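Side-chain contacts in activated BY transcription factor SSRB (Salmonella enterica, PDB 2WNW), which belongs to glycosyl hydrolase family 30 and combines a TIM barrel with a beta-sandwich domain: residues 41-46 and 319-324; 234-239 and 287-292; 273-278 and 313-318; 370-375 and 435-440. All blocks are in the same frame, centred on the assembly; numbering follows the deposited sequence.

Contact 1 of 4, residues 41-46 and 319-324; sequences ALQQID and GNFKSG
Gln43 reaches from strand 41-44 to the C-terminal end of helix 305-322, where a Schellman motif closes the helix at Gly324. Its side chain is bent: CG sits between the backbone N and the carbonyl carbon (chi1 87°), and a second turn at chi2 (-82°) lays the amide over Gly324. There CD lies 3.5 Å from Gly324 CA. Gln43 NE2 donates to Phe321 O at 2.9 Å. This bond is nearly straight, lies in the amide plane and meets a lone pair in the carbonyl plane. The same nitrogen also bonds to Cys325 O, so two carbonyls hold the amide in its rotation. Water 1 lies within hydrogen-bonding distance of both Gln43 OE1 and Lys322 O and links the amide to the helix end. Further along the chain, the side chains of Ile45 and Phe321 cross at about a right angle. Phe398, on strand 393-399 of the sandwich sheet, meets the same Phe321 ring edge-to-face. The methyl Ile45 CG2 lies 3.9 Å from both CD1 and CE1 of Phe321.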
loop_
_atom_site.group_PDB
_atom_site.type_symbol
_atom_site.label_atom_id
_atom_site.label_comp_id
_atom_site.label_asym_id
_atom_site.label_seq_id
_atom_site.Cartn_x
_atom_site.Cartn_y
_atom_site.Cartn_z
ATOM N N ALA A 41 -3.116 -11.300 -12.296
ATOM C CA ALA A 41 -4.091 -11.573 -11.249
ATOM C C ALA A 41 -3.443 -11.814 -9.894
ATOM O O ALA A 41 -2.362 -12.394 -9.795
ATOM C CB ALA A 41 -4.947 -12.773 -11.640
ATOM N N LEU A 42 -4.118 -11.362 -8.845
ATOM C CA LEU A 42 -3.610 -11.531 -7.495
ATOM C C LEU A 42 -4.464 -12.555 -6.738
ATOM O O LEU A 42 -4.784 -13.614 -7.288
ATOM C CB LEU A 42 -3.568 -10.167 -6.791
ATOM C CG LEU A 42 -2.737 -9.124 -7.563
ATOM C CD1 LEU A 42 -2.765 -7.783 -6.848
ATOM C CD2 LEU A 42 -1.302 -9.616 -7.710
ATOM N N GLN A 43 -4.846 -12.258 -5.499
ATOM C CA GLN A 43 -5.622 -13.218 -4.711
ATOM C C GLN A 43 -7.075 -13.393 -5.145
ATOM O O GLN A 43 -7.674 -12.495 -5.741
ATOM C CB GLN A 43 -5.590 -12.847 -3.222
ATOM C CG GLN A 43 -6.675 -11.867 -2.786
ATOM C CD GLN A 43 -6.330 -10.414 -3.069
ATOM O OE1 GLN A 43 -5.415 -10.114 -3.834
ATOM N NE2 GLN A 43 -7.074 -9.502 -2.453
ATOM N N GLN A 44 -7.636 -14.559 -4.826
ATOM C CA GLN A 44 -9.022 -14.870 -5.160
ATOM C C GLN A 44 -9.928 -14.460 -4.004
ATOM O O GLN A 44 -9.563 -14.611 -2.836
ATOM C CB GLN A 44 -9.182 -16.369 -5.427
ATOM C CG GLN A 44 -10.510 -16.744 -6.059
ATOM C CD GLN A 44 -10.529 -18.175 -6.575
ATOM O OE1 GLN A 44 -11.098 -18.457 -7.629
ATOM N NE2 GLN A 44 -9.913 -19.084 -5.830
ATOM N N ILE A 45 -11.106 -13.940 -4.324
ATOM C CA ILE A 45 -12.040 -13.518 -3.290
ATOM C C ILE A 45 -13.276 -14.415 -3.290
ATOM O O ILE A 45 -13.688 -14.920 -4.336
ATOM C CB ILE A 45 -12.423 -12.023 -3.476
ATOM C CG1 ILE A 45 -13.241 -11.820 -4.750
ATOM C CG2 ILE A 45 -11.146 -11.177 -3.567
ATOM C CD1 ILE A 45 -14.736 -11.878 -4.524
ATOM N N ASP A 46 -13.858 -14.614 -2.111
ATOM C CA ASP A 46 -15.021 -15.482 -1.971
ATOM C C ASP A 46 -16.385 -14.803 -2.054
ATOM O O ASP A 46 -17.401 -15.485 -2.213
ATOM C CB ASP A 46 -14.923 -16.269 -0.658
ATOM C CG ASP A 46 -13.661 -17.114 -0.581
ATOM O OD1 ASP A 46 -13.148 -17.498 -1.650
ATOM O OD2 ASP A 46 -13.189 -17.407 0.540
ATOM N N GLY A 319 -8.711 -0.756 0.707
ATOM C CA GLY A 319 -7.416 -1.104 1.266
ATOM C C GLY A 319 -7.250 -2.594 1.524
ATOM O O GLY A 319 -6.201 -3.172 1.227
ATOM N N ASN A 320 -8.281 -3.219 2.084
ATOM C CA ASN A 320 -8.230 -4.646 2.377
ATOM C C ASN A 320 -7.993 -5.460 1.111
ATOM O O ASN A 320 -7.078 -6.278 1.054
ATOM C CB ASN A 320 -9.538 -5.108 3.037
ATOM C CG ASN A 320 -9.661 -4.647 4.477
ATOM O OD1 ASN A 320 -10.707 -4.811 5.107
ATOM N ND2 ASN A 320 -8.595 -4.075 5.006
ATOM N N PHE A 321 -8.811 -5.232 0.091
ATOM C CA PHE A 321 -8.660 -5.990 -1.144
ATOM C C PHE A 321 -7.349 -5.717 -1.874
ATOM O O PHE A 321 -6.765 -6.628 -2.458
ATOM C CB PHE A 321 -9.877 -5.762 -2.042
ATOM C CG PHE A 321 -11.113 -6.469 -1.552
ATOM C CD1 PHE A 321 -11.152 -7.861 -1.491
ATOM C CD2 PHE A 321 -12.221 -5.751 -1.116
ATOM C CE1 PHE A 321 -12.274 -8.528 -1.004
ATOM C CE2 PHE A 321 -13.351 -6.409 -0.625
ATOM C CZ PHE A 321 -13.377 -7.800 -0.568
ATOM N N LYS A 322 -6.866 -4.479 -1.833
ATOM C CA LYS A 322 -5.595 -4.176 -2.483
ATOM C C LYS A 322 -4.473 -4.889 -1.734
ATOM O O LYS A 322 -3.426 -5.191 -2.305
ATOM C CB LYS A 322 -5.312 -2.671 -2.470
ATOM C CG LYS A 322 -6.161 -1.869 -3.432
ATOM C CD LYS A 322 -5.292 -1.096 -4.419
ATOM C CE LYS A 322 -4.464 -2.016 -5.291
ATOM N NZ LYS A 322 -3.585 -1.261 -6.241
ATOM N N SER A 323 -4.706 -5.168 -0.454
ATOM C CA SER A 323 -3.697 -5.809 0.384
ATOM C C SER A 323 -3.743 -7.333 0.508
ATOM O O SER A 323 -2.913 -7.908 1.207
ATOM C CB SER A 323 -3.736 -5.184 1.779
ATOM O OG SER A 323 -3.554 -3.783 1.677
ATOM N N GLY A 324 -4.705 -7.983 -0.142
ATOM C CA GLY A 324 -4.762 -9.438 -0.088
ATOM C C GLY A 324 -5.988 -10.088 0.537
ATOM O O GLY A 324 -6.014 -11.308 0.708
HETATM O O HOH W 1 -3.793 -7.925 -3.420
#

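Contact 2 of 4, residues 234-239 and 287-292; sequences EIYIWD and DKKLLF
Lys289 NZ is held by two carboxylates, Glu234 and Asp46. It donates to Glu234 OE2 at 2.8 Å, on the syn lone pair, in a salt bridge, and forms a second salt bridge with Asp46 OD2. Lys289 is extended beyond CG, which carries its ammonium group past the tyrosine to the acid. The two charged chains cross at about a right angle. On the way the lysine methylenes brush the phenol, with Lys289 CD 3.4 Å from Tyr236 OH. Glu234 OE1 is also gripped twice: Tyr236 OH donates to it at 2.7 Å, and Lys138 NZ forms a salt bridge with it. The hydroxyl meets OE1 from above the carboxylate plane, 37° out of it. Lysines and carboxylates thus alternate in a small network. This would probably keep Glu234 charged. Deeper in, Leu291 CD2 lies over one face of the Tyr236 ring in a CH-pi contact, 4.0 Å from the centroid. Leu291 CB touches Tyr236 CE1 at 3.8 Å. The strands are not neighbours in the sheet; strand 264-268 lies between them, and their short segments run 65° apart. Side chains meeting across the interior in this way are typical of a closed eight-stranded TIM barrel.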
loop_
_atom_site.group_PDB
_atom_site.type_symbol
_atom_site.label_atom_id
_atom_site.label_comp_id
_atom_site.label_asym_id
_atom_site.label_seq_id
_atom_site.Cartn_x
_atom_site.Cartn_y
_atom_site.Cartn_z
ATOM N N GLU A 234 -14.453 -24.743 6.427
ATOM C CA GLU A 234 -13.293 -23.870 6.575
ATOM C C GLU A 234 -13.287 -23.380 8.017
ATOM O O GLU A 234 -14.346 -23.129 8.592
ATOM C CB GLU A 234 -13.371 -22.645 5.651
ATOM C CG GLU A 234 -13.396 -22.930 4.158
ATOM C CD GLU A 234 -13.199 -21.666 3.334
ATOM O OE1 GLU A 234 -13.490 -20.563 3.848
ATOM O OE2 GLU A 234 -12.763 -21.770 2.168
ATOM N N ILE A 235 -12.101 -23.258 8.602
ATOM C CA ILE A 235 -11.987 -22.757 9.966
ATOM C C ILE A 235 -11.039 -21.562 9.985
ATOM O O ILE A 235 -9.920 -21.632 9.466
ATOM C CB ILE A 235 -11.454 -23.828 10.939
ATOM C CG1 ILE A 235 -12.453 -24.988 11.043
ATOM C CG2 ILE A 235 -11.239 -23.210 12.320
ATOM C CD1 ILE A 235 -12.006 -26.108 11.982
ATOM N N TYR A 236 -11.507 -20.463 10.569
ATOM C CA TYR A 236 -10.720 -19.237 10.675
ATOM C C TYR A 236 -10.390 -18.954 12.135
ATOM O O TYR A 236 -11.157 -19.310 13.032
ATOM C CB TYR A 236 -11.506 -18.046 10.110
ATOM C CG TYR A 236 -11.707 -18.082 8.614
ATOM C CD1 TYR A 236 -10.842 -17.395 7.759
ATOM C CD2 TYR A 236 -12.739 -18.828 8.051
ATOM C CE1 TYR A 236 -11.002 -17.455 6.374
ATOM C CE2 TYR A 236 -12.909 -18.897 6.671
ATOM C CZ TYR A 236 -12.038 -18.211 5.842
ATOM O OH TYR A 236 -12.202 -18.295 4.476
ATOM N N ILE A 237 -9.240 -18.324 12.365
ATOM C CA ILE A 237 -8.828 -17.951 13.711
ATOM C C ILE A 237 -8.640 -16.431 13.763
ATOM O O ILE A 237 -8.800 -15.749 12.747
ATOM C CB ILE A 237 -7.519 -18.666 14.139
ATOM C CG1 ILE A 237 -6.401 -18.381 13.137
ATOM C CG2 ILE A 237 -7.768 -20.173 14.258
ATOM C CD1 ILE A 237 -5.051 -18.934 13.572
ATOM N N TRP A 238 -8.298 -15.926 14.948
ATOM C CA TRP A 238 -8.108 -14.501 15.238
ATOM C C TRP A 238 -9.477 -13.836 15.347
ATOM O O TRP A 238 -9.963 -13.613 16.451
ATOM C CB TRP A 238 -7.255 -13.787 14.174
ATOM C CG TRP A 238 -6.958 -12.329 14.515
ATOM C CD1 TRP A 238 -7.135 -11.244 13.701
ATOM C CD2 TRP A 238 -6.430 -11.812 15.753
ATOM N NE1 TRP A 238 -6.757 -10.092 14.351
ATOM C CE2 TRP A 238 -6.320 -10.410 15.606
ATOM C CE3 TRP A 238 -6.041 -12.397 16.968
ATOM C CZ2 TRP A 238 -5.836 -9.585 16.630
ATOM C CZ3 TRP A 238 -5.561 -11.579 17.985
ATOM C CH2 TRP A 238 -5.462 -10.183 17.807
ATOM N N ASP A 239 -10.096 -13.527 14.210
ATOM C CA ASP A 239 -11.426 -12.909 14.196
ATOM C C ASP A 239 -11.422 -11.676 15.102
ATOM O O ASP A 239 -12.312 -11.493 15.937
ATOM C CB ASP A 239 -12.470 -13.926 14.687
ATOM C CG ASP A 239 -13.863 -13.674 14.122
ATOM O OD1 ASP A 239 -14.051 -12.695 13.373
ATOM O OD2 ASP A 239 -14.778 -14.468 14.429
ATOM N N ASP A 287 -1.343 -19.451 0.509
ATOM C CA ASP A 287 -2.402 -20.450 0.406
ATOM C C ASP A 287 -3.485 -20.339 1.475
ATOM O O ASP A 287 -4.437 -21.121 1.473
ATOM C CB ASP A 287 -1.808 -21.863 0.420
ATOM C CG ASP A 287 -0.800 -22.085 -0.699
ATOM O OD1 ASP A 287 -1.061 -21.641 -1.838
ATOM O OD2 ASP A 287 0.250 -22.710 -0.439
ATOM N N LYS A 288 -3.347 -19.378 2.384
ATOM C CA LYS A 288 -4.347 -19.186 3.433
ATOM C C LYS A 288 -5.247 -18.014 3.070
ATOM O O LYS A 288 -4.884 -17.181 2.242
ATOM C CB LYS A 288 -3.672 -18.930 4.781
ATOM C CG LYS A 288 -2.870 -20.119 5.290
ATOM C CD LYS A 288 -3.736 -21.367 5.374
ATOM C CE LYS A 288 -2.943 -22.571 5.853
ATOM N NZ LYS A 288 -3.768 -23.811 5.799
ATOM N N LYS A 289 -6.427 -17.953 3.681
ATOM C CA LYS A 289 -7.363 -16.875 3.391
ATOM C C LYS A 289 -7.365 -15.815 4.482
ATOM O O LYS A 289 -7.289 -16.133 5.667
ATOM C CB LYS A 289 -8.772 -17.441 3.205
ATOM C CG LYS A 289 -8.890 -18.366 2.001
ATOM C CD LYS A 289 -10.323 -18.800 1.748
ATOM C CE LYS A 289 -10.423 -19.654 0.491
ATOM N NZ LYS A 289 -11.840 -20.038 0.197
ATOM N N LEU A 290 -7.437 -14.553 4.063
ATOM C CA LEU A 290 -7.460 -13.420 4.983
ATOM C C LEU A 290 -8.808 -12.741 4.776
ATOM O O LEU A 290 -8.959 -11.857 3.939
ATOM C CB LEU A 290 -6.310 -12.465 4.664
ATOM C CG LEU A 290 -4.927 -13.130 4.699
ATOM C CD1 LEU A 290 -3.862 -12.128 4.266
ATOM C CD2 LEU A 290 -4.633 -13.651 6.102
ATOM N N LEU A 291 -9.780 -13.175 5.563
ATOM C CA LEU A 291 -11.152 -12.700 5.462
ATOM C C LEU A 291 -11.558 -11.545 6.373
ATOM O O LEU A 291 -11.308 -11.580 7.578
ATOM C CB LEU A 291 -12.083 -13.889 5.723
ATOM C CG LEU A 291 -13.591 -13.680 5.847
ATOM C CD1 LEU A 291 -14.172 -13.306 4.493
ATOM C CD2 LEU A 291 -14.230 -14.960 6.373
ATOM N N PHE A 292 -12.187 -10.523 5.795
ATOM C CA PHE A 292 -12.687 -9.413 6.602
ATOM C C PHE A 292 -14.038 -9.942 7.072
ATOM O O PHE A 292 -14.959 -10.108 6.268
ATOM C CB PHE A 292 -12.899 -8.146 5.772
ATOM C CG PHE A 292 -13.577 -7.049 6.539
ATOM C CD1 PHE A 292 -12.882 -6.326 7.503
ATOM C CD2 PHE A 292 -14.933 -6.791 6.356
ATOM C CE1 PHE A 292 -13.533 -5.359 8.281
ATOM C CE2 PHE A 292 -15.590 -5.827 7.130
ATOM C CZ PHE A 292 -14.881 -5.114 8.096
#

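Contact 3 of 4, residues 273-278 and 313-318; sequences DHFSQI and YLHDMI
The Phe275 and His315 rings form an offset edge-to-face pair, with the Phe275 edge toward the His315 face, their centroids 5.5 Å apart and their planes at 61°. Asp273 CB lies over one face of Phe275, near its rim, and the Asp273 carboxylate is at the edge of the imidazole. The rings join the start of helix 275-284 to helix 305-322, two successive outer helices of the TIM barrel. His315 NE2 donates to Asp273 OD2 at 2.8 Å. The bond is nearly straight, 172° at the hydrogen, and lies in the imidazole plane. It reaches OD2 from above the carboxylate plane. With CG opposite the backbone N (chi1 179°), the His315 ring extends toward Asp273. The other ring nitrogen, ND1, is hydrogen-bonded to Glu394 OE2, which would fix the rotation of the ring. Asp273 OD2 also accepts from the backbone N of Asn391 of the second subunit, which ties the contact to the dimer interface. The tip of Phe275 rests on the helix backbone, with CZ 3.6 Å from His315 O. Asp316 has its salt bridge with Lys242, which probably tempers the nearness of the two acids. Water 2 bridges them, donating to Asp273 OD1 and to Asp316 OD2, each at 2.7 Å.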
loop_
_atom_site.group_PDB
_atom_site.type_symbol
_atom_site.label_atom_id
_atom_site.label_comp_id
_atom_site.label_asym_id
_atom_site.label_seq_id
_atom_site.Cartn_x
_atom_site.Cartn_y
_atom_site.Cartn_z
ATOM N N ASP A 273 -6.822 1.071 9.832
ATOM C CA ASP A 273 -6.355 0.464 8.587
ATOM C C ASP A 273 -5.431 -0.748 8.718
ATOM O O ASP A 273 -5.833 -1.874 8.423
ATOM C CB ASP A 273 -5.656 1.525 7.723
ATOM C CG ASP A 273 -6.555 2.714 7.393
ATOM O OD1 ASP A 273 -7.764 2.670 7.711
ATOM O OD2 ASP A 273 -6.045 3.698 6.803
ATOM N N HIS A 274 -4.190 -0.504 9.128
ATOM C CA HIS A 274 -3.193 -1.565 9.278
ATOM C C HIS A 274 -3.153 -2.492 8.066
ATOM O O HIS A 274 -2.961 -3.699 8.201
ATOM C CB HIS A 274 -3.479 -2.371 10.549
ATOM C CG HIS A 274 -3.271 -1.589 11.809
ATOM N ND1 HIS A 274 -2.032 -1.124 12.197
ATOM C CD2 HIS A 274 -4.145 -1.156 12.748
ATOM C CE1 HIS A 274 -2.153 -0.437 13.318
ATOM N NE2 HIS A 274 -3.425 -0.440 13.675
ATOM N N PHE A 275 -3.311 -1.921 6.876
ATOM C CA PHE A 275 -3.321 -2.714 5.649
ATOM C C PHE A 275 -2.040 -3.519 5.428
ATOM O O PHE A 275 -2.081 -4.617 4.874
ATOM C CB PHE A 275 -3.575 -1.811 4.430
ATOM C CG PHE A 275 -4.861 -1.019 4.507
ATOM C CD1 PHE A 275 -6.075 -1.651 4.776
ATOM C CD2 PHE A 275 -4.856 0.358 4.299
ATOM C CE1 PHE A 275 -7.269 -0.918 4.839
ATOM C CE2 PHE A 275 -6.040 1.104 4.358
ATOM C CZ PHE A 275 -7.251 0.463 4.630
ATOM N N SER A 276 -0.906 -2.975 5.859
ATOM C CA SER A 276 0.375 -3.653 5.683
ATOM C C SER A 276 0.434 -5.047 6.304
ATOM O O SER A 276 1.151 -5.918 5.804
ATOM C CB SER A 276 1.514 -2.796 6.247
ATOM O OG SER A 276 1.753 -1.665 5.430
ATOM N N GLN A 277 -0.310 -5.268 7.386
ATOM C CA GLN A 277 -0.292 -6.580 8.024
ATOM C C GLN A 277 -1.035 -7.614 7.188
ATOM O O GLN A 277 -0.684 -8.794 7.196
ATOM C CB GLN A 277 -0.863 -6.499 9.445
ATOM C CG GLN A 277 0.075 -5.746 10.388
ATOM C CD GLN A 277 -0.232 -5.975 11.850
ATOM O OE1 GLN A 277 -0.486 -7.104 12.273
ATOM N NE2 GLN A 277 -0.192 -4.903 12.638
ATOM N N ILE A 278 -2.052 -7.172 6.456
ATOM C CA ILE A 278 -2.787 -8.083 5.585
ATOM C C ILE A 278 -1.841 -8.476 4.452
ATOM O O ILE A 278 -1.688 -9.654 4.132
ATOM C CB ILE A 278 -4.018 -7.411 4.950
ATOM C CG1 ILE A 278 -4.977 -6.917 6.032
ATOM C CG2 ILE A 278 -4.739 -8.411 4.044
ATOM C CD1 ILE A 278 -6.151 -6.150 5.468
ATOM N N TYR A 313 -16.457 2.718 5.177
ATOM C CA TYR A 313 -16.675 1.473 4.452
ATOM C C TYR A 313 -15.819 1.365 3.194
ATOM O O TYR A 313 -15.119 0.369 2.996
ATOM C CB TYR A 313 -18.155 1.313 4.070
ATOM C CG TYR A 313 -18.997 0.636 5.133
ATOM C CD1 TYR A 313 -19.510 1.353 6.216
ATOM C CD2 TYR A 313 -19.248 -0.737 5.072
ATOM C CE1 TYR A 313 -20.254 0.713 7.216
ATOM C CE2 TYR A 313 -19.982 -1.385 6.064
ATOM C CZ TYR A 313 -20.481 -0.657 7.130
ATOM O OH TYR A 313 -21.197 -1.307 8.107
ATOM N N LEU A 314 -15.872 2.386 2.341
ATOM C CA LEU A 314 -15.101 2.355 1.100
ATOM C C LEU A 314 -13.595 2.307 1.325
ATOM O O LEU A 314 -12.892 1.533 0.679
ATOM C CB LEU A 314 -15.455 3.559 0.222
ATOM C CG LEU A 314 -16.843 3.518 -0.424
ATOM C CD1 LEU A 314 -17.135 4.859 -1.087
ATOM C CD2 LEU A 314 -16.906 2.384 -1.448
ATOM N N HIS A 315 -13.103 3.132 2.244
ATOM C CA HIS A 315 -11.675 3.183 2.534
ATOM C C HIS A 315 -11.140 1.845 3.033
ATOM O O HIS A 315 -10.093 1.383 2.579
ATOM C CB HIS A 315 -11.387 4.272 3.574
ATOM C CG HIS A 315 -9.942 4.382 3.953
ATOM N ND1 HIS A 315 -8.985 4.899 3.107
ATOM C CD2 HIS A 315 -9.289 4.026 5.086
ATOM C CE1 HIS A 315 -7.805 4.855 3.700
ATOM N NE2 HIS A 315 -7.961 4.330 4.902
ATOM N N ASP A 316 -11.851 1.210 3.961
ATOM C CA ASP A 316 -11.374 -0.063 4.479
ATOM C C ASP A 316 -11.485 -1.182 3.451
ATOM O O ASP A 316 -10.575 -2.002 3.317
ATOM C CB ASP A 316 -12.124 -0.448 5.758
ATOM C CG ASP A 316 -11.378 -1.496 6.561
ATOM O OD1 ASP A 316 -11.747 -2.690 6.501
ATOM O OD2 ASP A 316 -10.401 -1.119 7.234
ATOM N N MET A 317 -12.593 -1.219 2.716
ATOM C CA MET A 317 -12.778 -2.254 1.704
ATOM C C MET A 317 -11.712 -2.194 0.614
ATOM O O MET A 317 -11.113 -3.212 0.262
ATOM C CB MET A 317 -14.166 -2.132 1.075
ATOM C CG MET A 317 -15.294 -2.444 2.046
ATOM S SD MET A 317 -16.922 -2.145 1.335
ATOM C CE MET A 317 -17.174 -3.655 0.392
ATOM N N ILE A 318 -11.470 -1.002 0.080
ATOM C CA ILE A 318 -10.469 -0.845 -0.969
ATOM C C ILE A 318 -9.091 -1.257 -0.464
ATOM O O ILE A 318 -8.389 -2.027 -1.116
ATOM C CB ILE A 318 -10.434 0.613 -1.488
ATOM C CG1 ILE A 318 -11.749 0.921 -2.218
ATOM C CG2 ILE A 318 -9.241 0.815 -2.417
ATOM C CD1 ILE A 318 -11.928 2.381 -2.602
HETATM O O HOH W 2 -10.107 1.422 8.128
#

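Contact 4 of 4, residues 370-375 and 435-440; sequences IGHFCR and SGASTL
The junction between TIM barrel and beta sandwich runs through this contact, where helix 365-374 packs against strand 437-442. The short segments run almost parallel, 9° apart, and His372 carries the contact from the helix side. Thr439 OG1 serves as both acceptor and donor. It accepts a hydrogen bond from His372 ND1 at 2.8 Å, in the imidazole plane, and donates one to His372 O at 2.9 Å, on a lone pair in the carbonyl plane. With Thr439 chi1 at -58°, OG1 stands beside its backbone N and opposite the carbonyl carbon, turned to the helix. The two bonds together grip one residue by ring and backbone. At the other end of the ring His372 NE2 is bonded to Ser8 OG, on strand 2-9 of the sandwich sheet, so both ring nitrogens are engaged. Ala437 CB lies over one face of the imidazole, 4.0 Å from its centroid, in a CH-pi contact. Beside it, His372 CE1 comes within 3.3 Å of Ala437 O.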
loop_
_atom_site.group_PDB
_atom_site.type_symbol
_atom_site.label_atom_id
_atom_site.label_comp_id
_atom_site.label_asym_id
_atom_site.label_seq_id
_atom_site.Cartn_x
_atom_site.Cartn_y
_atom_site.Cartn_z
ATOM N N ILE A 370 -21.131 -0.241 -0.137
ATOM C CA ILE A 370 -20.880 -1.672 -0.273
ATOM C C ILE A 370 -21.292 -2.089 -1.685
ATOM O O ILE A 370 -20.644 -2.920 -2.314
ATOM C CB ILE A 370 -21.703 -2.472 0.758
ATOM C CG1 ILE A 370 -21.223 -2.133 2.174
ATOM C CG2 ILE A 370 -21.583 -3.963 0.493
ATOM C CD1 ILE A 370 -22.088 -2.732 3.270
ATOM N N GLY A 371 -22.368 -1.480 -2.174
ATOM C CA GLY A 371 -22.880 -1.787 -3.499
ATOM C C GLY A 371 -21.908 -1.602 -4.650
ATOM O O GLY A 371 -21.970 -2.341 -5.633
ATOM N N HIS A 372 -21.018 -0.618 -4.551
ATOM C CA HIS A 372 -20.050 -0.394 -5.618
ATOM C C HIS A 372 -19.193 -1.635 -5.825
ATOM O O HIS A 372 -18.582 -1.805 -6.884
ATOM C CB HIS A 372 -19.180 0.832 -5.309
ATOM C CG HIS A 372 -19.764 2.114 -5.815
ATOM N ND1 HIS A 372 -19.642 2.519 -7.129
ATOM C CD2 HIS A 372 -20.541 3.042 -5.208
ATOM C CE1 HIS A 372 -20.322 3.638 -7.308
ATOM N NE2 HIS A 372 -20.878 3.976 -6.159
ATOM N N PHE A 373 -19.160 -2.498 -4.810
ATOM C CA PHE A 373 -18.410 -3.751 -4.869
ATOM C C PHE A 373 -19.299 -4.976 -5.134
ATOM O O PHE A 373 -19.210 -5.622 -6.180
ATOM C CB PHE A 373 -17.682 -4.038 -3.550
ATOM C CG PHE A 373 -16.405 -3.276 -3.357
ATOM C CD1 PHE A 373 -16.418 -1.994 -2.824
ATOM C CD2 PHE A 373 -15.180 -3.860 -3.670
ATOM C CE1 PHE A 373 -15.225 -1.301 -2.598
ATOM C CE2 PHE A 373 -13.983 -3.175 -3.449
ATOM C CZ PHE A 373 -14.009 -1.895 -2.912
ATOM N N CYS A 374 -20.152 -5.282 -4.160
ATOM C CA CYS A 374 -21.000 -6.472 -4.197
ATOM C C CYS A 374 -21.957 -6.665 -5.364
ATOM O O CYS A 374 -22.263 -7.801 -5.720
ATOM C CB CYS A 374 -21.773 -6.599 -2.878
ATOM S SG CYS A 374 -23.137 -5.447 -2.669
ATOM N N ARG A 375 -22.429 -5.579 -5.963
ATOM C CA ARG A 375 -23.355 -5.702 -7.083
ATOM C C ARG A 375 -22.667 -6.147 -8.369
ATOM O O ARG A 375 -23.321 -6.649 -9.288
ATOM C CB ARG A 375 -24.061 -4.362 -7.337
ATOM C CG ARG A 375 -24.880 -3.854 -6.157
ATOM C CD ARG A 375 -25.330 -2.413 -6.365
ATOM N NE ARG A 375 -26.461 -2.302 -7.283
ATOM C CZ ARG A 375 -27.723 -2.564 -6.953
ATOM N NH1 ARG A 375 -28.030 -2.956 -5.722
ATOM N NH2 ARG A 375 -28.686 -2.420 -7.854
ATOM N N SER A 435 -15.591 12.943 -2.607
ATOM C CA SER A 435 -16.199 11.768 -1.982
ATOM C C SER A 435 -16.926 10.865 -2.972
ATOM O O SER A 435 -17.553 9.880 -2.584
ATOM C CB SER A 435 -17.162 12.181 -0.862
ATOM O OG SER A 435 -16.459 12.771 0.218
ATOM N N GLY A 436 -16.830 11.183 -4.256
ATOM C CA GLY A 436 -17.503 10.360 -5.242
ATOM C C GLY A 436 -16.862 8.994 -5.395
ATOM O O GLY A 436 -15.683 8.806 -5.091
ATOM N N ALA A 437 -17.653 8.029 -5.853
ATOM C CA ALA A 437 -17.163 6.681 -6.084
ATOM C C ALA A 437 -17.727 6.222 -7.419
ATOM O O ALA A 437 -18.850 6.580 -7.789
ATOM C CB ALA A 437 -17.619 5.744 -4.970
ATOM N N SER A 438 -16.944 5.441 -8.147
ATOM C CA SER A 438 -17.383 4.937 -9.436
ATOM C C SER A 438 -16.888 3.516 -9.640
ATOM O O SER A 438 -15.794 3.155 -9.205
ATOM C CB SER A 438 -16.851 5.821 -10.567
ATOM O OG SER A 438 -17.318 7.153 -10.443
ATOM N N THR A 439 -17.713 2.707 -10.289
ATOM C CA THR A 439 -17.343 1.340 -10.599
ATOM C C THR A 439 -17.428 1.230 -12.117
ATOM O O THR A 439 -18.469 1.520 -12.713
ATOM C CB THR A 439 -18.297 0.325 -9.948
ATOM O OG1 THR A 439 -18.295 0.513 -8.525
ATOM C CG2 THR A 439 -17.843 -1.097 -10.257
ATOM N N LEU A 440 -16.315 0.849 -12.734
ATOM C CA LEU A 440 -16.231 0.702 -14.182
ATOM C C LEU A 440 -16.197 -0.779 -14.535
ATOM O O LEU A 440 -15.403 -1.538 -13.980
ATOM C CB LEU A 440 -14.962 1.387 -14.704
ATOM C CG LEU A 440 -14.637 1.291 -16.198
ATOM C CD1 LEU A 440 -15.685 2.039 -17.013
ATOM C CD2 LEU A 440 -13.252 1.880 -16.446
#

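Overall arrangement
From the N terminus, strand 41-44 of the sandwich sheet comes first. Contact 1 closes the longest loop, bringing this strand to the end of helix 305-322. Contacts 2 and 3 are nested within that loop. They cross, their segments alternating along the chain: 234-239, 273-278, 287-292, 313-318. Contact 2 spans the barrel interior, while contact 3 joins two outer helices and touches the second subunit, as contact 1 also does. Contact 4 follows in series, closing a loop from helix 365-374 to strand 437-442. Phe373 packs on Phe321, Met317 and Ile318, so contacts 1, 3 and 4 meet along helix 305-322. Contacts 1 and 4 both bind barrel to sandwich.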